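Local atomic coordinates of alpha-L-arabinosidase (Xanthomonas axonopodis pv. citri, PDB entry 6D25), a protein that probably removes L-arabinofuranosyl side groups from arabinoxylans, including those on internal di-substituted xylose units, as a trimeric family GH51 glycoside hydrolase. Residues M210-A215 with D245-E250. Residues are numbered along the deposited sequence; the frame is centred on the assembly and turned at random.
Sequences MRVEYA and DYHWTE
Two neighbouring helices of the (beta/alpha)8 barrel typical of GH51 enzymes, 212-224 after the fourth parallel strand and 246-256 after the fifth, meet here near their N-terminal ends, with Val212 and Trp248 as the closest backbone pair. Val212 lies against one face of the indole: its CG2 makes a CH-pi contact 3.6 Å from the centroid of the five-membered ring of Trp248, and its CB sits 3.4 Å from Trp248 CE3. A branched residue suits this place, since the second methyl, CG1, is left to touch His247 near CD2 at a slant. The indole reaches across because Trp248 CG is anti to the backbone N (chi1 -172°), and its far rim fits beside the small Ala215, whose CB lies 3.7 Å from Trp248 CH2. Met210 O meets that rim in the plane of the ring, 3.3 Å from Trp248 CZ3. At the other end of the indole, Trp248 NE1 donates to Pro239 O, so its polar N-H is satisfied within the fold, while Trp204 packs against the ring edge-to-face. Asp245 is the N-cap of the second helix, its OD1 accepting from Trp248 N. Arg211, at the N-cap position of the first, turns outward to a salt bridge with Asp217 of a second subunit, so this helix start is part of the trimer interface. Toward solvent, the bent side chain of Glu213 brings its carboxylate to the edge of His247: NE2 of His247 donates to OE2 of Glu213 over 2.9 Å, approaching OE2 on its syn side but 27° out of the carboxylate plane, while OE2 lies close to the plane of the imidazole.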
loop_
_atom_site.group_PDB
_atom_site.type_symbol
_atom_site.label_atom_id
_atom_site.label_comp_id
_atom_site.label_asym_id
_atom_site.label_seq_id
_atom_site.Cartn_x
_atom_site.Cartn_y
_atom_site.Cartn_z
ATOM N N MET A 210 8.491 -7.274 -5.579
ATOM C CA MET A 210 8.977 -6.382 -4.534
ATOM C C MET A 210 10.474 -6.579 -4.290
ATOM O O MET A 210 10.936 -7.720 -4.186
ATOM C CB MET A 210 8.221 -6.640 -3.236
ATOM C CG MET A 210 6.730 -6.419 -3.336
ATOM S SD MET A 210 5.972 -6.557 -1.682
ATOM C CE MET A 210 4.226 -6.579 -2.095
ATOM N N ARG A 211 11.201 -5.496 -4.131
ATOM C CA ARG A 211 12.499 -5.536 -3.462
ATOM C C ARG A 211 12.289 -5.938 -1.993
ATOM O O ARG A 211 11.258 -5.588 -1.396
ATOM C CB ARG A 211 13.152 -4.160 -3.362
ATOM C CG ARG A 211 13.345 -3.371 -4.625
ATOM C CD ARG A 211 14.014 -2.027 -4.318
ATOM N NE ARG A 211 13.276 -1.116 -3.463
ATOM C CZ ARG A 211 13.779 -0.473 -2.394
ATOM N NH1 ARG A 211 15.044 -0.595 -2.031
ATOM N NH2 ARG A 211 12.991 0.280 -1.651
ATOM N N VAL A 212 13.268 -6.637 -1.416
ATOM C CA VAL A 212 13.101 -7.105 -0.035
ATOM C C VAL A 212 12.915 -5.916 0.920
ATOM O O VAL A 212 12.145 -6.060 1.860
ATOM C CB VAL A 212 14.248 -8.011 0.426
ATOM C CG1 VAL A 212 15.588 -7.306 0.455
ATOM C CG2 VAL A 212 13.919 -8.662 1.745
ATOM N N GLU A 213 13.558 -4.798 0.672
ATOM C CA GLU A 213 13.428 -3.637 1.580
ATOM C C GLU A 213 11.951 -3.199 1.665
ATOM O O GLU A 213 11.431 -2.874 2.774
ATOM C CB GLU A 213 14.311 -2.481 1.139
ATOM C CG GLU A 213 15.812 -2.749 1.238
ATOM C CD GLU A 213 16.462 -3.598 0.142
ATOM O OE1 GLU A 213 15.776 -3.998 -0.844
ATOM O OE2 GLU A 213 17.684 -3.905 0.294
ATOM N N TYR A 214 11.239 -3.280 0.557
ATOM C CA TYR A 214 9.823 -2.918 0.491
ATOM C C TYR A 214 8.969 -4.036 1.080
ATOM O O TYR A 214 8.061 -3.782 1.880
ATOM C CB TYR A 214 9.429 -2.595 -0.964
ATOM C CG TYR A 214 7.992 -2.197 -1.168
ATOM C CD1 TYR A 214 7.425 -1.149 -0.451
ATOM C CD2 TYR A 214 7.210 -2.834 -2.095
ATOM C CE1 TYR A 214 6.091 -0.784 -0.622
ATOM C CE2 TYR A 214 5.892 -2.462 -2.319
ATOM C CZ TYR A 214 5.323 -1.428 -1.577
ATOM O OH TYR A 214 4.038 -1.038 -1.812
ATOM N N ALA A 215 9.270 -5.272 0.734
ATOM C CA ALA A 215 8.541 -6.417 1.250
ATOM C C ALA A 215 8.608 -6.474 2.782
ATOM O O ALA A 215 7.646 -6.911 3.392
ATOM C CB ALA A 215 9.075 -7.702 0.658
ATOM N N ASP A 245 18.845 -16.485 -2.711
ATOM C CA ASP A 245 18.702 -15.032 -2.511
ATOM C C ASP A 245 18.994 -14.712 -1.040
ATOM O O ASP A 245 18.075 -14.477 -0.224
ATOM C CB ASP A 245 17.315 -14.532 -2.947
ATOM C CG ASP A 245 17.174 -13.009 -2.988
ATOM O OD1 ASP A 245 18.130 -12.307 -2.630
ATOM O OD2 ASP A 245 16.051 -12.582 -3.317
ATOM N N TYR A 246 20.290 -14.657 -0.720
ATOM C CA TYR A 246 20.730 -14.462 0.645
ATOM C C TYR A 246 20.424 -13.042 1.111
ATOM O O TYR A 246 20.158 -12.826 2.296
ATOM C CB TYR A 246 22.213 -14.835 0.782
ATOM C CG TYR A 246 22.447 -16.290 0.425
ATOM C CD1 TYR A 246 21.708 -17.293 1.045
ATOM C CD2 TYR A 246 23.350 -16.673 -0.555
ATOM C CE1 TYR A 246 21.875 -18.630 0.725
ATOM C CE2 TYR A 246 23.517 -18.015 -0.907
ATOM C CZ TYR A 246 22.762 -18.997 -0.283
ATOM O OH TYR A 246 22.898 -20.338 -0.607
ATOM N N HIS A 247 20.460 -12.083 0.189
ATOM C CA HIS A 247 20.140 -10.713 0.543
ATOM C C HIS A 247 18.696 -10.629 1.071
ATOM O O HIS A 247 18.430 -9.877 2.011
ATOM C CB HIS A 247 20.388 -9.780 -0.641
ATOM C CG HIS A 247 20.042 -8.360 -0.329
ATOM N ND1 HIS A 247 20.780 -7.591 0.553
ATOM C CD2 HIS A 247 19.020 -7.577 -0.761
ATOM C CE1 HIS A 247 20.257 -6.359 0.561
ATOM N NE2 HIS A 247 19.169 -6.329 -0.217
ATOM N N TRP A 248 17.790 -11.375 0.494
ATOM C CA TRP A 248 16.411 -11.374 0.940
ATOM C C TRP A 248 16.318 -11.837 2.406
ATOM O O TRP A 248 15.702 -11.164 3.259
ATOM C CB TRP A 248 15.567 -12.271 0.037
ATOM C CG TRP A 248 14.101 -12.156 0.324
ATOM C CD1 TRP A 248 13.413 -12.641 1.400
ATOM C CD2 TRP A 248 13.167 -11.375 -0.434
ATOM N NE1 TRP A 248 12.102 -12.253 1.319
ATOM C CE2 TRP A 248 11.927 -11.470 0.219
ATOM C CE3 TRP A 248 13.269 -10.603 -1.593
ATOM C CZ2 TRP A 248 10.784 -10.831 -0.267
ATOM C CZ3 TRP A 248 12.146 -9.960 -2.066
ATOM C CH2 TRP A 248 10.925 -10.097 -1.418
ATOM N N THR A 249 16.963 -12.966 2.715
ATOM C CA THR A 249 16.945 -13.461 4.091
ATOM C C THR A 249 17.562 -12.443 5.058
ATOM O O THR A 249 17.032 -12.226 6.119
ATOM C CB THR A 249 17.727 -14.783 4.183
ATOM O OG1 THR A 249 17.150 -15.673 3.241
ATOM C CG2 THR A 249 17.671 -15.399 5.563
ATOM N N GLU A 250 18.701 -11.876 4.692
ATOM C CA GLU A 250 19.397 -10.912 5.510
ATOM C C GLU A 250 18.445 -9.749 5.878
ATOM O O GLU A 250 18.355 -9.356 7.052
ATOM C CB GLU A 250 20.634 -10.412 4.766
ATOM C CG GLU A 250 21.316 -9.251 5.425
ATOM C CD GLU A 250 22.202 -9.623 6.589
ATOM O OE1 GLU A 250 22.704 -10.758 6.624
ATOM O OE2 GLU A 250 22.408 -8.734 7.454
#